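Local coordinates for protein adenine phosphoribosyltransferase (PDB 1QB7) that probably catalyses the purine-salvage transfer of a phosphoribosyl group from 5-phospho-alpha-D-ribose 1-diphosphate to adenine, giving AMP and diphosphate, at residues Phe2-Leu12 against Lys195-Ser204; Met128-Gly138 against Ser156-Ala166. All blocks are in the same frame, centred on the assembly; numbering follows the deposited sequence.

Contact 1 lies at one border of the mixed sheet of the type I phosphoribosyltransferase fold, where the N-terminal hairpin joins strand 199-201; contact 2 lies toward the other side of the domain, between the two-stranded antiparallel sheet 110-112/129-131 and helix 152-163. Their centres are 23 Å apart. In the sequence 128-138 and 156-166 both fall between 2-12 and 195-204, and contact 1 joins the start of the chain to a strand from late in it. The two contacts touch where I197 packs on L158. The magnesium ion lies about 6 Å from the M128 side chain and about 11 Å from that of F199, and contact 2 also reaches the second subunit of the homodimer.

Contact 1: residues Phe2-Leu12 against Lys195-Ser204; sequences FKEVSPNSFLL and KDIKFISLLS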
loop_
_atom_site.group_PDB
_atom_site.type_symbol
_atom_site.label_atom_id
_atom_site.label_comp_id
_atom_site.label_asym_id
_atom_site.label_seq_id
_atom_site.Cartn_x
_atom_site.Cartn_y
_atom_site.Cartn_z
ATOM N N PHE A 2 -21.453 -12.220 9.857
ATOM C CA PHE A 2 -21.540 -10.817 10.233
ATOM C C PHE A 2 -22.867 -10.494 10.918
ATOM O O PHE A 2 -23.935 -10.827 10.407
ATOM C CB PHE A 2 -21.339 -9.931 9.001
ATOM C CG PHE A 2 -19.920 -9.898 8.510
ATOM C CD1 PHE A 2 -19.001 -9.004 9.063
ATOM C CD2 PHE A 2 -19.490 -10.771 7.517
ATOM C CE1 PHE A 2 -17.673 -8.985 8.637
ATOM C CE2 PHE A 2 -18.163 -10.758 7.083
ATOM C CZ PHE A 2 -17.254 -9.864 7.645
ATOM N N LYS A 3 -22.776 -9.870 12.087
ATOM C CA LYS A 3 -23.938 -9.482 12.880
ATOM C C LYS A 3 -24.200 -7.991 12.722
ATOM O O LYS A 3 -23.269 -7.190 12.738
ATOM C CB LYS A 3 -23.679 -9.782 14.357
ATOM C CG LYS A 3 -23.397 -11.240 14.633
ATOM C CD LYS A 3 -23.010 -11.486 16.080
ATOM C CE LYS A 3 -24.121 -11.114 17.032
ATOM N NZ LYS A 3 -23.851 -11.656 18.392
ATOM N N GLU A 4 -25.468 -7.617 12.595
ATOM C CA GLU A 4 -25.834 -6.215 12.445
ATOM C C GLU A 4 -25.829 -5.490 13.789
ATOM O O GLU A 4 -26.774 -5.607 14.563
ATOM C CB GLU A 4 -27.218 -6.102 11.811
ATOM C CG GLU A 4 -27.632 -4.677 11.511
ATOM C CD GLU A 4 -29.070 -4.568 11.058
ATOM O OE1 GLU A 4 -29.528 -5.441 10.294
ATOM O OE2 GLU A 4 -29.748 -3.605 11.467
ATOM N N VAL A 5 -24.774 -4.725 14.052
ATOM C CA VAL A 5 -24.648 -3.982 15.305
ATOM C C VAL A 5 -25.459 -2.688 15.317
ATOM O O VAL A 5 -25.795 -2.162 16.376
ATOM C CB VAL A 5 -23.171 -3.700 15.644
ATOM C CG1 VAL A 5 -22.439 -5.006 15.821
ATOM C CG2 VAL A 5 -22.509 -2.866 14.557
ATOM N N SER A 6 -25.746 -2.177 14.128
ATOM C CA SER A 6 -26.546 -0.972 13.930
ATOM C C SER A 6 -26.952 -1.056 12.459
ATOM O O SER A 6 -26.379 -1.849 11.703
ATOM C CB SER A 6 -25.743 0.302 14.234
ATOM O OG SER A 6 -24.774 0.573 13.242
ATOM N N PRO A 7 -27.954 -0.265 12.031
ATOM C CA PRO A 7 -28.420 -0.286 10.635
ATOM C C PRO A 7 -27.314 -0.318 9.573
ATOM O O PRO A 7 -26.489 0.588 9.500
ATOM C CB PRO A 7 -29.247 0.991 10.542
ATOM C CG PRO A 7 -29.827 1.101 11.924
ATOM C CD PRO A 7 -28.644 0.789 12.799
ATOM N N ASN A 8 -27.288 -1.394 8.789
ATOM C CA ASN A 8 -26.307 -1.569 7.714
ATOM C C ASN A 8 -24.842 -1.486 8.116
ATOM O O ASN A 8 -23.985 -1.058 7.337
ATOM C CB ASN A 8 -26.581 -0.594 6.569
ATOM C CG ASN A 8 -27.539 -1.155 5.562
ATOM O OD1 ASN A 8 -28.521 -0.510 5.195
ATOM N ND2 ASN A 8 -27.267 -2.375 5.107
ATOM N N SER A 9 -24.560 -1.900 9.337
ATOM C CA SER A 9 -23.205 -1.904 9.841
ATOM C C SER A 9 -23.050 -3.261 10.514
ATOM O O SER A 9 -23.742 -3.564 11.483
ATOM C CB SER A 9 -23.008 -0.757 10.820
ATOM O OG SER A 9 -21.649 -0.656 11.187
ATOM N N PHE A 10 -22.180 -4.093 9.948
ATOM C CA PHE A 10 -21.962 -5.450 10.443
ATOM C C PHE A 10 -20.588 -5.720 11.040
ATOM O O PHE A 10 -19.575 -5.203 10.572
ATOM C CB PHE A 10 -22.237 -6.459 9.323
ATOM C CG PHE A 10 -23.602 -6.323 8.705
ATOM C CD1 PHE A 10 -23.872 -5.304 7.796
ATOM C CD2 PHE A 10 -24.625 -7.203 9.042
ATOM C CE1 PHE A 10 -25.140 -5.164 7.231
ATOM C CE2 PHE A 10 -25.897 -7.069 8.483
ATOM C CZ PHE A 10 -26.154 -6.048 7.577
ATOM N N LEU A 11 -20.570 -6.564 12.063
ATOM C CA LEU A 11 -19.339 -6.933 12.743
ATOM C C LEU A 11 -19.214 -8.449 12.767
ATOM O O LEU A 11 -20.179 -9.150 13.069
ATOM C CB LEU A 11 -19.353 -6.394 14.170
ATOM C CG LEU A 11 -18.151 -6.716 15.054
ATOM C CD1 LEU A 11 -16.880 -6.081 14.488
ATOM C CD2 LEU A 11 -18.436 -6.199 16.453
ATOM N N LEU A 12 -18.035 -8.949 12.413
ATOM C CA LEU A 12 -17.786 -10.381 12.407
ATOM C C LEU A 12 -17.974 -10.918 13.826
ATOM O O LEU A 12 -17.493 -10.326 14.789
ATOM C CB LEU A 12 -16.363 -10.663 11.919
ATOM C CG LEU A 12 -15.970 -12.132 11.773
ATOM C CD1 LEU A 12 -16.889 -12.817 10.770
ATOM C CD2 LEU A 12 -14.512 -12.247 11.349
ATOM N N LYS A 195 -27.879 5.622 3.149
ATOM C CA LYS A 195 -28.522 4.685 4.062
ATOM C C LYS A 195 -28.340 3.232 3.656
ATOM O O LYS A 195 -28.221 2.362 4.513
ATOM C CB LYS A 195 -30.020 4.993 4.152
ATOM C CG LYS A 195 -30.808 4.059 5.058
ATOM C CD LYS A 195 -32.314 4.251 4.892
ATOM C CE LYS A 195 -33.099 3.208 5.684
ATOM N NZ LYS A 195 -34.574 3.333 5.484
ATOM N N ASP A 196 -28.306 2.976 2.351
ATOM C CA ASP A 196 -28.162 1.619 1.837
ATOM C C ASP A 196 -26.732 1.115 1.685
ATOM O O ASP A 196 -26.526 -0.008 1.224
ATOM C CB ASP A 196 -28.920 1.461 0.511
ATOM C CG ASP A 196 -30.427 1.630 0.670
ATOM O OD1 ASP A 196 -30.990 1.115 1.664
ATOM O OD2 ASP A 196 -31.049 2.282 -0.196
ATOM N N ILE A 197 -25.753 1.930 2.073
ATOM C CA ILE A 197 -24.349 1.537 1.981
ATOM C C ILE A 197 -24.015 0.595 3.130
ATOM O O ILE A 197 -24.184 0.950 4.292
ATOM C CB ILE A 197 -23.385 2.756 2.073
ATOM C CG1 ILE A 197 -23.647 3.751 0.934
ATOM C CG2 ILE A 197 -21.930 2.281 2.065
ATOM C CD1 ILE A 197 -23.471 3.180 -0.461
ATOM N N LYS A 198 -23.530 -0.599 2.804
ATOM C CA LYS A 198 -23.172 -1.568 3.825
ATOM C C LYS A 198 -21.731 -1.401 4.314
ATOM O O LYS A 198 -20.808 -1.196 3.522
ATOM C CB LYS A 198 -23.376 -2.993 3.313
ATOM C CG LYS A 198 -22.999 -4.031 4.342
ATOM C CD LYS A 198 -23.056 -5.448 3.809
ATOM C CE LYS A 198 -24.473 -5.888 3.520
ATOM N NZ LYS A 198 -24.495 -7.309 3.087
ATOM N N PHE A 199 -21.564 -1.454 5.631
ATOM C CA PHE A 199 -20.259 -1.356 6.268
ATOM C C PHE A 199 -19.983 -2.674 6.976
ATOM O O PHE A 199 -20.845 -3.179 7.692
ATOM C CB PHE A 199 -20.246 -0.242 7.321
ATOM C CG PHE A 199 -20.222 1.143 6.750
ATOM C CD1 PHE A 199 -21.406 1.803 6.445
ATOM C CD2 PHE A 199 -19.010 1.785 6.507
ATOM C CE1 PHE A 199 -21.387 3.086 5.906
ATOM C CE2 PHE A 199 -18.975 3.070 5.966
ATOM C CZ PHE A 199 -20.166 3.721 5.664
ATOM N N ILE A 200 -18.816 -3.262 6.741
ATOM C CA ILE A 200 -18.445 -4.494 7.430
ATOM C C ILE A 200 -17.051 -4.337 8.035
ATOM O O ILE A 200 -16.169 -3.699 7.450
ATOM C CB ILE A 200 -18.484 -5.766 6.527
ATOM C CG1 ILE A 200 -17.419 -5.696 5.438
ATOM C CG2 ILE A 200 -19.875 -5.967 5.937
ATOM C CD1 ILE A 200 -17.057 -7.047 4.866
ATOM N N SER A 201 -16.886 -4.860 9.247
ATOM C CA SER A 201 -15.613 -4.813 9.960
ATOM C C SER A 201 -15.321 -6.200 10.513
ATOM O O SER A 201 -16.246 -6.946 10.844
ATOM C CB SER A 201 -15.672 -3.799 11.102
ATOM O OG SER A 201 -14.408 -3.638 11.711
ATOM N N LEU A 202 -14.038 -6.541 10.612
ATOM C CA LEU A 202 -13.629 -7.843 11.122
ATOM C C LEU A 202 -13.417 -7.835 12.639
ATOM O O LEU A 202 -13.517 -8.877 13.290
ATOM C CB LEU A 202 -12.360 -8.311 10.410
ATOM C CG LEU A 202 -12.427 -8.307 8.877
ATOM C CD1 LEU A 202 -11.069 -8.664 8.302
ATOM C CD2 LEU A 202 -13.505 -9.267 8.386
ATOM N N LEU A 203 -13.146 -6.658 13.195
ATOM C CA LEU A 203 -12.923 -6.519 14.628
ATOM C C LEU A 203 -13.262 -5.109 15.097
ATOM O O LEU A 203 -13.042 -4.138 14.378
ATOM C CB LEU A 203 -11.462 -6.820 14.977
ATOM C CG LEU A 203 -11.140 -6.932 16.473
ATOM C CD1 LEU A 203 -11.620 -8.280 16.993
ATOM C CD2 LEU A 203 -9.647 -6.783 16.728
ATOM N N SER A 204 -13.829 -5.009 16.296
ATOM C CA SER A 204 -14.164 -3.723 16.895
ATOM C C SER A 204 -13.024 -3.374 17.848
ATOM O O SER A 204 -12.502 -4.255 18.528
ATOM C CB SER A 204 -15.464 -3.822 17.694
ATOM O OG SER A 204 -15.610 -2.697 18.545
HETATM O O HOH W 1 -15.003 -9.389 15.437
#
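F10 and L12 send their backbone N-H groups to the carbonyls of F199 and S201, while N8 and F10 offer their carbonyls to the N-H groups of F199 and S201, which makes 9-12 and 199-201 parallel neighbours. The shortest of the four bonds, F10 N to F199 O, is 2.8 Å and almost straight at 176°. The longest, L12 N to S201 O, is 3.1 Å. Beyond the ladder a water bridges the carbonyls of L12 and L202.

On one face, CE1 of the F2 ring reaches 3.3 Å from S201 O, which meets the ring edge in its plane. I200 CG2 lies over a face of this ring, and L202 CD2 comes up to its edge, 3.9 Å from F2 CZ. With its CG beside the backbone N (chi1 -55°), the F10 ring lies near K198, whose aliphatic chain crosses it at about a right angle, K198 CG 3.8 Å from F10 CE1; the ammonium is at most weakly attracted to the ring. On the other face, L11 CD1 rests 3.7 Å from S204 N.

Behind these contacts, K3 and L11 exchange backbone bonds as an antiparallel pair, which leaves F2 on the face of F10. V5 and S6 opposite S9 form a classic beta bulge. The N-terminal hairpin thereby extends the edge of the mixed, mostly parallel sheet of the type I phosphoribosyltransferase fold. Strand 167-173 flanks 199-201 on its other edge. Helix 51-67 packs on F2, L12, I200 and L202, while helix 182-192 takes the opposite face with S9 and F199.

Contact 2: residues Met128-Gly138 against Ser156-Ala166; sequences MTIRYGSIGKG and SGLQLVEASDA
The side chains of I130 and L160 overlap side by side, pointing opposite ways, with I130 CG2 3.9 Å from L160 CD1, and form the dense part of this strand-on-helix packing. The chi1 of 60° sets I130 CG1 between its backbone N and carbonyl carbon and carries I130 CD1 to 3.6 Å from S164 OG. L160 CD1 also rests against the backbone at M128 O, and the CB atoms of M128 and S156 meet at 4.0 Å. Further along, in the conformer described, I135 CG2 presses on A166 CB at 3.6 Å.

S164 OG donates back to L160 O in the last helical turn and accepts from a water, which also donates to I135 O and accepts from G133 N, tying the turn 131-134 to the helix end.

The looser side is at K137-G138 and D165, where the helix ends in a Schellman motif. G138 N makes a weak 3.4 Å bond to D165 O, and the K137 CA-H points at that oxygen too. The extended K137 chain runs alongside D165, K137 CD 3.6 Å from D165 OD2, yet K137 NZ stays 4.7 Å from D165 OD2, so any attraction is probably modest.

The M128 end lies near the metal site: its side chain is about 6 Å from the magnesium ion bound by D145 and T153, and helix 152-163, which carries T153, packs here against the 110-112/129-131 sheet. Strand 110-112 pairs with 129-131, and its I111 joins M100 of strand 97-100 against L160; strand 140-145 supports I135 and V161. The second subunit borders the contact, its E49 making a salt bridge with R131.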
loop_
_atom_site.group_PDB
_atom_site.type_symbol
_atom_site.label_atom_id
_atom_site.label_comp_id
_atom_site.label_asym_id
_atom_site.label_seq_id
_atom_site.Cartn_x
_atom_site.Cartn_y
_atom_site.Cartn_z
ATOM N N MET A 128 -9.730 13.353 -2.019
ATOM C CA MET A 128 -9.143 12.141 -2.586
ATOM C C MET A 128 -9.564 11.957 -4.039
ATOM O O MET A 128 -10.568 12.517 -4.477
ATOM C CB MET A 128 -9.532 10.930 -1.740
ATOM C CG MET A 128 -9.027 10.996 -0.298
ATOM S SD MET A 128 -7.225 10.931 -0.167
ATOM C CE MET A 128 -6.952 9.189 -0.389
ATOM N N THR A 129 -8.790 11.171 -4.789
ATOM C CA THR A 129 -9.070 10.946 -6.206
ATOM C C THR A 129 -8.881 9.507 -6.684
ATOM O O THR A 129 -8.337 8.654 -5.984
ATOM C CB THR A 129 -8.126 11.797 -7.112
ATOM O OG1 THR A 129 -6.792 11.269 -7.049
ATOM C CG2 THR A 129 -8.099 13.255 -6.682
ATOM N N ILE A 130 -9.363 9.273 -7.899
ATOM C CA ILE A 130 -9.210 8.009 -8.614
ATOM C C ILE A 130 -9.078 8.479 -10.061
ATOM O O ILE A 130 -9.542 9.571 -10.407
ATOM C CB ILE A 130 -10.435 7.034 -8.523
ATOM C CG1 ILE A 130 -11.698 7.682 -9.090
ATOM C CG2 ILE A 130 -10.612 6.499 -7.102
ATOM C CD1 ILE A 130 -12.845 6.717 -9.242
ATOM N N ARG A 131 -8.406 7.692 -10.891
ATOM C CA ARG A 131 -8.253 8.066 -12.284
ATOM C C ARG A 131 -9.607 7.933 -12.975
ATOM O O ARG A 131 -10.346 6.977 -12.744
ATOM C CB ARG A 131 -7.219 7.176 -12.980
ATOM C CG ARG A 131 -6.816 7.669 -14.373
ATOM C CD ARG A 131 -5.979 6.652 -15.141
ATOM N NE ARG A 131 -6.754 5.462 -15.482
ATOM C CZ ARG A 131 -6.760 4.331 -14.780
ATOM N NH1 ARG A 131 -6.010 4.203 -13.687
ATOM N NH2 ARG A 131 -7.516 3.315 -15.177
ATOM N N TYR A 132 -9.946 8.930 -13.775
ATOM C CA TYR A 132 -11.196 8.946 -14.518
ATOM C C TYR A 132 -11.259 7.702 -15.399
ATOM O O TYR A 132 -10.355 7.459 -16.188
ATOM C CB TYR A 132 -11.232 10.201 -15.395
ATOM C CG TYR A 132 -12.499 10.384 -16.188
ATOM C CD1 TYR A 132 -12.641 9.816 -17.453
ATOM C CD2 TYR A 132 -13.551 11.144 -15.683
ATOM C CE1 TYR A 132 -13.801 10.004 -18.197
ATOM C CE2 TYR A 132 -14.712 11.341 -16.416
ATOM C CZ TYR A 132 -14.834 10.771 -17.672
ATOM O OH TYR A 132 -15.979 10.987 -18.410
ATOM N N GLY A 133 -12.304 6.900 -15.232
ATOM C CA GLY A 133 -12.453 5.707 -16.048
ATOM C C GLY A 133 -11.890 4.428 -15.459
ATOM O O GLY A 133 -11.977 3.378 -16.090
ATOM N N SER A 134 -11.281 4.514 -14.278
ATOM C CA SER A 134 -10.728 3.329 -13.630
ATOM C C SER A 134 -11.887 2.415 -13.214
ATOM O O SER A 134 -11.713 1.210 -13.045
ATOM C CB SER A 134 -9.864 3.712 -12.421
ATOM O OG SER A 134 -10.582 4.514 -11.504
ATOM N N ILE A 135 -13.052 3.020 -13.002
ATOM C CA ILE A 135 -14.266 2.292 -12.663
ATOM C C ILE A 135 -15.322 2.826 -13.609
ATOM O O ILE A 135 -15.487 4.036 -13.754
ATOM C CB ILE A 135 -14.731 2.501 -11.189
ATOM C CG1 ILE A 135 -13.597 2.200 -10.210
ATOM C CG2 ILE A 135 -15.967 1.705 -10.902
ATOM C CD1 ILE A 135 -13.878 2.677 -8.804
ATOM N N GLY A 136 -16.002 1.925 -14.301
ATOM C CA GLY A 136 -17.010 2.364 -15.243
ATOM C C GLY A 136 -18.427 2.097 -14.797
ATOM O O GLY A 136 -18.666 1.588 -13.701
ATOM N N LYS A 137 -19.366 2.476 -15.657
ATOM C CA LYS A 137 -20.784 2.275 -15.412
ATOM C C LYS A 137 -21.028 0.785 -15.231
ATOM O O LYS A 137 -20.463 -0.039 -15.956
ATOM C CB LYS A 137 -21.588 2.790 -16.608
ATOM C CG LYS A 137 -23.087 2.569 -16.524
ATOM C CD LYS A 137 -23.765 3.203 -17.727
ATOM C CE LYS A 137 -25.272 3.030 -17.686
ATOM N NZ LYS A 137 -25.897 3.587 -18.925
ATOM N N GLY A 138 -21.823 0.441 -14.226
ATOM C CA GLY A 138 -22.114 -0.954 -13.976
ATOM C C GLY A 138 -21.157 -1.664 -13.035
ATOM O O GLY A 138 -21.450 -2.779 -12.602
ATOM N N SER A 156 -15.351 9.799 0.791
ATOM C CA SER A 156 -14.720 10.163 -0.483
ATOM C C SER A 156 -14.849 8.998 -1.462
ATOM O O SER A 156 -15.105 9.193 -2.656
ATOM C CB SER A 156 -13.248 10.511 -0.286
ATOM O OG SER A 156 -13.115 11.858 0.128
ATOM N N GLY A 157 -14.702 7.788 -0.929
ATOM C CA GLY A 157 -14.817 6.587 -1.736
ATOM C C GLY A 157 -16.203 6.461 -2.331
ATOM O O GLY A 157 -16.342 6.184 -3.516
ATOM N N LEU A 158 -17.227 6.689 -1.512
ATOM C CA LEU A 158 -18.616 6.609 -1.961
ATOM C C LEU A 158 -18.890 7.633 -3.061
ATOM O O LEU A 158 -19.495 7.313 -4.076
ATOM C CB LEU A 158 -19.573 6.839 -0.783
ATOM C CG LEU A 158 -19.379 5.930 0.438
ATOM C CD1 LEU A 158 -20.329 6.332 1.559
ATOM C CD2 LEU A 158 -19.587 4.483 0.051
ATOM N N GLN A 159 -18.416 8.859 -2.869
ATOM C CA GLN A 159 -18.618 9.916 -3.854
ATOM C C GLN A 159 -17.974 9.570 -5.191
ATOM O O GLN A 159 -18.585 9.740 -6.243
ATOM C CB GLN A 159 -18.045 11.239 -3.338
ATOM C CG GLN A 159 -18.770 11.800 -2.125
ATOM C CD GLN A 159 -18.104 13.042 -1.565
ATOM O OE1 GLN A 159 -16.903 13.258 -1.743
ATOM N NE2 GLN A 159 -18.881 13.860 -0.861
ATOM N N LEU A 160 -16.736 9.085 -5.137
ATOM C CA LEU A 160 -15.992 8.731 -6.339
ATOM C C LEU A 160 -16.645 7.590 -7.115
ATOM O O LEU A 160 -16.708 7.631 -8.344
ATOM C CB LEU A 160 -14.536 8.408 -5.985
ATOM C CG LEU A 160 -13.709 9.602 -5.486
ATOM C CD1 LEU A 160 -12.402 9.126 -4.879
ATOM C CD2 LEU A 160 -13.467 10.601 -6.620
ATOM N N VAL A 161 -17.154 6.590 -6.400
ATOM C CA VAL A 161 -17.824 5.458 -7.039
ATOM C C VAL A 161 -19.152 5.911 -7.665
ATOM O O VAL A 161 -19.457 5.556 -8.801
ATOM C CB VAL A 161 -18.052 4.288 -6.043
ATOM C CG1 VAL A 161 -18.855 3.179 -6.705
ATOM C CG2 VAL A 161 -16.717 3.737 -5.561
ATOM N N GLU A 162 -19.922 6.724 -6.943
ATOM C CA GLU A 162 -21.195 7.228 -7.465
ATOM C C GLU A 162 -20.964 8.078 -8.714
ATOM O O GLU A 162 -21.655 7.911 -9.715
ATOM C CB GLU A 162 -21.956 8.059 -6.414
ATOM C CG GLU A 162 -23.094 8.912 -6.954
ATOM C CD GLU A 162 -23.760 9.746 -5.877
ATOM O OE1 GLU A 162 -23.053 10.268 -4.986
ATOM O OE2 GLU A 162 -25.000 9.881 -5.930
ATOM N N ALA A 163 -19.993 8.987 -8.649
ATOM C CA ALA A 163 -19.677 9.861 -9.775
ATOM C C ALA A 163 -19.244 9.061 -11.002
ATOM O O ALA A 163 -19.400 9.515 -12.138
ATOM C CB ALA A 163 -18.598 10.852 -9.381
ATOM N N SER A 164 -18.696 7.871 -10.765
ATOM C CA SER A 164 -18.248 6.987 -11.838
ATOM C C SER A 164 -19.404 6.192 -12.436
ATOM O O SER A 164 -19.205 5.372 -13.338
ATOM C CB SER A 164 -17.195 6.022 -11.309
ATOM O OG SER A 164 -16.025 6.719 -10.951
ATOM N N ASP A 165 -20.608 6.436 -11.921
ATOM C CA ASP A 165 -21.819 5.757 -12.375
ATOM C C ASP A 165 -21.757 4.269 -12.003
ATOM O O ASP A 165 -22.273 3.410 -12.720
ATOM C CB ASP A 165 -21.997 5.946 -13.894
ATOM C CG ASP A 165 -23.453 5.853 -14.344
ATOM O OD1 ASP A 165 -24.342 5.602 -13.503
ATOM O OD2 ASP A 165 -23.708 6.050 -15.553
ATOM N N ALA A 166 -21.122 3.982 -10.870
ATOM C CA ALA A 166 -20.972 2.615 -10.372
ATOM C C ALA A 166 -21.637 2.497 -9.004
ATOM O O ALA A 166 -22.106 3.488 -8.448
ATOM C CB ALA A 166 -19.488 2.258 -10.264
HETATM O O HOH W 2 -14.338 6.502 -13.187
#